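Local atomic coordinates of TetR family transcriptional regulator (Mycobacterium smegmatis, PDB entry 5XS9), a protein that probably acts as a dimeric, DNA-binding transcriptional regulator of the TetR family (BioQ), probably controlling genes of biotin metabolism. Residues V54-L59 / Q104-T109; D84-H89 / Y139-T144. All coordinates share one frame; numbering follows the deposited sequence.

Overall arrangement
From the N terminus, the chain passes helices 5-19 and 26-33 before helix 47-58, whose end gives the first half of interaction 1. Helix 71-87 then supplies the first half of interaction 2. Interaction 1 closes a loop of 44 residues when the chain reaches the start of helix 106-122; interaction 2 closes one of 49 residues on helix 129-155. The segments alternate, so the two loops cross rather than nest. Their centres lie about 13 Å apart and the contacts touch where Ile58 packs on Ala85 and His89, and Leu59 on Leu86. Together they tie the helix leaving the DNA-binding end to the C-terminal helical core, which also meets the second subunit.

Interaction 1 of 2, residues V54-L59 / Q104-T109; sequences VADHIL and QSVVIT
The carboxylate of Asp56, near the end of helix 47-58, meets the N-terminal end of helix 106-122 and accepts three hydrogen bonds, from its N-cap residue and the next two. Its CG stands beside the backbone N and anti to the carbonyl carbon (chi1 -67°), and from there the two oxygens reach the other backbone. Asp56 OD2 receives Val106 N at 3.0 Å through its syn lone pair. Asp56 OD1 takes two donors from opposite faces of the carboxylate plane: Val107 N at 2.9 Å, 55° out of that plane with a nearly straight N-H angle of 167°, and Ser105 OG at 2.7 Å on the syn side, closer to the plane. Three donors from consecutive residues should fix the rotation of the carboxylate, and the negative charge at a helix N terminus probably interacts favourably with the helix dipole.

Ser105 is the N-cap of that helix. Its OG accepts from Ile108 N at 3.1 Å while donating to Asp56 OD1, so one hydroxyl links the capping bond to the carboxylate of the other helix.

Apolar packing flanks this polar network. Leu59 CB lies against Val107 CG1 at 3.6 Å, and Leu59 CD1 extends to Ile108 CB at 4.2 Å. The same CD1 lies beside the Ser105 hydroxyl, with OG at 3.6 Å. Ala55 CB approaches Ser105 CB at 4.1 Å.

The contact joins the helix that follows the helix-turn-helix region of the TetR fold to the C-terminal domain. Helix 5-19 packs on Val54, His57 and Ile58, whereas helix 92-101 meets Ala55, Leu59 and Ile108. Helix 71-87 adds Leu82 and Leu86 against Leu59, so three further helices surround the joint between helices 47-58 and 106-122.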
# COMPACT_ATOMS: atom_id res chain seq x y z
N VAL A 54 -4.81 8.12 16.23
CA VAL A 54 -5.85 8.36 15.28
C VAL A 54 -6.14 7.03 14.49
O VAL A 54 -7.32 6.69 14.19
CB VAL A 54 -5.47 9.47 14.30
CG1 VAL A 54 -6.42 9.48 13.13
CG2 VAL A 54 -5.46 10.83 14.96
N ALA A 55 -5.08 6.32 14.12
CA ALA A 55 -5.25 4.93 13.51
C ALA A 55 -6.15 4.01 14.39
O ALA A 55 -7.13 3.41 13.90
CB ALA A 55 -3.90 4.28 13.26
N ASP A 56 -5.88 3.96 15.70
CA ASP A 56 -6.70 3.10 16.59
C ASP A 56 -8.11 3.55 16.74
O ASP A 56 -9.00 2.75 16.85
CB ASP A 56 -6.03 2.87 17.92
CG ASP A 56 -4.79 2.04 17.74
OD1 ASP A 56 -4.70 1.26 16.75
OD2 ASP A 56 -3.90 2.13 18.54
N HIS A 57 -8.32 4.84 16.59
CA HIS A 57 -9.65 5.40 16.68
C HIS A 57 -10.45 5.05 15.44
O HIS A 57 -11.61 4.64 15.54
CB HIS A 57 -9.55 6.93 16.85
CG HIS A 57 -10.88 7.60 16.97
ND1 HIS A 57 -11.32 8.52 16.05
CD2 HIS A 57 -11.84 7.51 17.90
CE1 HIS A 57 -12.53 8.94 16.39
NE2 HIS A 57 -12.87 8.33 17.51
N ILE A 58 -9.83 5.26 14.27
CA ILE A 58 -10.35 4.85 12.94
C ILE A 58 -10.70 3.35 12.91
O ILE A 58 -11.64 2.94 12.26
CB ILE A 58 -9.24 5.17 11.84
CG1 ILE A 58 -9.24 6.64 11.51
CG2 ILE A 58 -9.38 4.44 10.53
CD1 ILE A 58 -7.99 7.02 10.71
N LEU A 59 -9.92 2.55 13.57
CA LEU A 59 -10.06 1.10 13.53
C LEU A 59 -10.91 0.53 14.69
O LEU A 59 -11.10 -0.69 14.78
CB LEU A 59 -8.64 0.46 13.63
CG LEU A 59 -7.72 0.63 12.43
CD1 LEU A 59 -6.33 0.11 12.73
CD2 LEU A 59 -8.30 -0.01 11.19
N GLN A 104 2.80 1.75 15.77
CA GLN A 104 2.07 2.64 16.67
C GLN A 104 0.57 2.41 16.75
O GLN A 104 -0.11 3.11 17.52
CB GLN A 104 2.35 4.10 16.31
CG GLN A 104 3.80 4.49 16.48
CD GLN A 104 4.16 4.95 17.89
OE1 GLN A 104 3.34 5.04 18.73
NE2 GLN A 104 5.42 5.24 18.12
N SER A 105 0.05 1.43 16.01
CA SER A 105 -1.38 1.06 16.07
C SER A 105 -1.51 -0.27 16.80
O SER A 105 -1.02 -1.28 16.34
CB SER A 105 -1.99 0.92 14.67
OG SER A 105 -3.31 0.32 14.65
N VAL A 106 -2.24 -0.24 17.92
CA VAL A 106 -2.58 -1.43 18.69
C VAL A 106 -3.66 -2.24 17.99
O VAL A 106 -3.65 -3.46 18.01
CB VAL A 106 -3.05 -0.99 20.13
CG1 VAL A 106 -3.60 -2.16 20.93
CG2 VAL A 106 -1.85 -0.37 20.86
N VAL A 107 -4.63 -1.59 17.36
CA VAL A 107 -5.67 -2.36 16.78
C VAL A 107 -5.18 -3.20 15.60
O VAL A 107 -5.61 -4.33 15.43
CB VAL A 107 -6.86 -1.48 16.42
CG1 VAL A 107 -7.95 -2.31 15.80
CG2 VAL A 107 -7.43 -0.79 17.69
N ILE A 108 -4.33 -2.65 14.75
CA ILE A 108 -3.88 -3.46 13.61
C ILE A 108 -3.12 -4.70 14.09
O ILE A 108 -3.27 -5.78 13.55
CB ILE A 108 -3.06 -2.59 12.60
CG1 ILE A 108 -2.95 -3.32 11.27
CG2 ILE A 108 -1.70 -2.25 13.16
CD1 ILE A 108 -4.26 -3.27 10.52
N THR A 109 -2.36 -4.57 15.18
CA THR A 109 -1.61 -5.68 15.78
C THR A 109 -2.62 -6.74 16.28
O THR A 109 -2.47 -7.94 16.02
CB THR A 109 -0.76 -5.16 16.95
OG1 THR A 109 0.19 -4.24 16.43
CG2 THR A 109 0.00 -6.30 17.66

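Interaction 2 of 2, residues D84-H89 / Y139-T144; sequences DALLSH and YVLGFT
Thr144 projects its methyl CG2 anti to the backbone N, which brings it against Leu86 in a helix-helix contact of the TetR C-terminal domain, 4.0 Å from Leu86 CB. Leu86 sets its CG anti to the carbonyl carbon (chi1 -56°), directing CD1 to 4.1 Å from Thr144 CG2 and toward Leu141; the Leu86 and Thr144 side chains cross at about a right angle. The same methyl meets the tip of Leu87, whose CD2 comes to 3.7 Å, so Thr144 CG2 touches two successive leucines of helix 71-87. One turn earlier on helix 129-155, Leu141 reaches in with CD2 to within 3.9 Å of Leu86 CD1, again roughly perpendicular. The interface between these segments is therefore apolar; the nearest pair of CA atoms, Leu86 and Thr144, is 7.5 Å apart, a spacing that the side chains bridge.

Helix 92-101 adds Ala93 beside Leu86 and Thr144, while Phe143 turns elsewhere to meet Tyr138 of the second subunit. The polar branch of Thr144 is satisfied within its own helix: OG1 donates to Val140 O at 2.8 Å, and Thr144 N reaches that oxygen from the opposite face of the carbonyl plane.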
# COMPACT_ATOMS: atom_id res chain seq x y z
N ASP A 84 -13.60 -1.44 5.27
CA ASP A 84 -14.70 -0.47 5.49
C ASP A 84 -14.26 0.63 6.48
O ASP A 84 -14.47 1.84 6.23
CB ASP A 84 -16.00 -1.19 5.91
CG ASP A 84 -16.76 -1.85 4.68
OD1 ASP A 84 -16.54 -1.59 3.42
OD2 ASP A 84 -17.62 -2.67 5.01
N ALA A 85 -13.56 0.25 7.53
CA ALA A 85 -13.05 1.28 8.45
C ALA A 85 -12.04 2.20 7.80
O ALA A 85 -12.09 3.43 7.99
CB ALA A 85 -12.52 0.67 9.72
N LEU A 86 -11.17 1.68 6.94
CA LEU A 86 -10.21 2.52 6.30
C LEU A 86 -10.89 3.49 5.32
O LEU A 86 -10.50 4.66 5.20
CB LEU A 86 -9.15 1.71 5.53
CG LEU A 86 -8.37 0.67 6.33
CD1 LEU A 86 -7.59 -0.29 5.42
CD2 LEU A 86 -7.48 1.35 7.38
N LEU A 87 -11.89 2.98 4.61
CA LEU A 87 -12.61 3.81 3.63
C LEU A 87 -13.49 4.92 4.23
O LEU A 87 -13.89 5.81 3.53
CB LEU A 87 -13.46 2.95 2.72
CG LEU A 87 -12.63 2.11 1.76
CD1 LEU A 87 -13.61 1.26 0.96
CD2 LEU A 87 -11.73 2.92 0.85
N SER A 88 -13.72 4.83 5.51
CA SER A 88 -14.59 5.74 6.27
C SER A 88 -13.92 7.04 6.58
O SER A 88 -14.60 7.91 7.03
CB SER A 88 -15.00 5.08 7.63
OG SER A 88 -15.84 4.04 7.29
N HIS A 89 -12.58 7.14 6.46
CA HIS A 89 -11.87 8.36 6.68
C HIS A 89 -10.95 8.68 5.54
O HIS A 89 -10.36 7.78 4.98
CB HIS A 89 -11.07 8.26 7.96
CG HIS A 89 -11.92 7.94 9.13
ND1 HIS A 89 -12.63 8.90 9.82
CD2 HIS A 89 -12.30 6.74 9.66
CE1 HIS A 89 -13.36 8.33 10.76
NE2 HIS A 89 -13.20 7.02 10.66
N TYR A 139 -2.04 -7.28 1.55
CA TYR A 139 -3.02 -7.22 0.46
C TYR A 139 -4.13 -6.16 0.71
O TYR A 139 -4.46 -5.33 -0.17
CB TYR A 139 -3.64 -8.57 0.16
CG TYR A 139 -4.92 -8.49 -0.65
CD1 TYR A 139 -4.89 -8.09 -1.97
CD2 TYR A 139 -6.17 -8.64 -0.06
CE1 TYR A 139 -6.05 -7.99 -2.72
CE2 TYR A 139 -7.34 -8.48 -0.79
CZ TYR A 139 -7.29 -8.16 -2.13
OH TYR A 139 -8.45 -8.04 -2.94
N VAL A 140 -4.68 -6.19 1.90
CA VAL A 140 -5.83 -5.32 2.21
C VAL A 140 -5.37 -3.85 2.20
O VAL A 140 -6.02 -2.96 1.67
CB VAL A 140 -6.43 -5.62 3.58
CG1 VAL A 140 -7.45 -4.51 3.96
CG2 VAL A 140 -7.04 -6.98 3.61
N LEU A 141 -4.20 -3.59 2.75
CA LEU A 141 -3.66 -2.26 2.69
C LEU A 141 -3.25 -1.75 1.32
O LEU A 141 -3.51 -0.57 0.98
CB LEU A 141 -2.51 -2.07 3.73
CG LEU A 141 -2.84 -2.30 5.19
CD1 LEU A 141 -1.50 -2.30 5.95
CD2 LEU A 141 -3.81 -1.28 5.69
N GLY A 142 -2.60 -2.57 0.51
CA GLY A 142 -2.25 -2.17 -0.87
C GLY A 142 -3.52 -1.93 -1.70
O GLY A 142 -3.66 -0.93 -2.43
N PHE A 143 -4.46 -2.82 -1.55
CA PHE A 143 -5.74 -2.72 -2.28
C PHE A 143 -6.42 -1.41 -1.94
O PHE A 143 -6.80 -0.66 -2.82
CB PHE A 143 -6.66 -3.87 -1.97
CG PHE A 143 -7.98 -3.84 -2.71
CD1 PHE A 143 -8.15 -4.61 -3.85
CD2 PHE A 143 -8.99 -3.02 -2.30
CE1 PHE A 143 -9.31 -4.63 -4.56
CE2 PHE A 143 -10.21 -3.00 -3.02
CZ PHE A 143 -10.37 -3.84 -4.13
N THR A 144 -6.52 -1.14 -0.67
CA THR A 144 -7.33 -0.03 -0.16
C THR A 144 -6.62 1.33 -0.28
O THR A 144 -7.29 2.30 -0.58
CB THR A 144 -7.81 -0.27 1.27
OG1 THR A 144 -8.42 -1.58 1.38
CG2 THR A 144 -8.81 0.76 1.63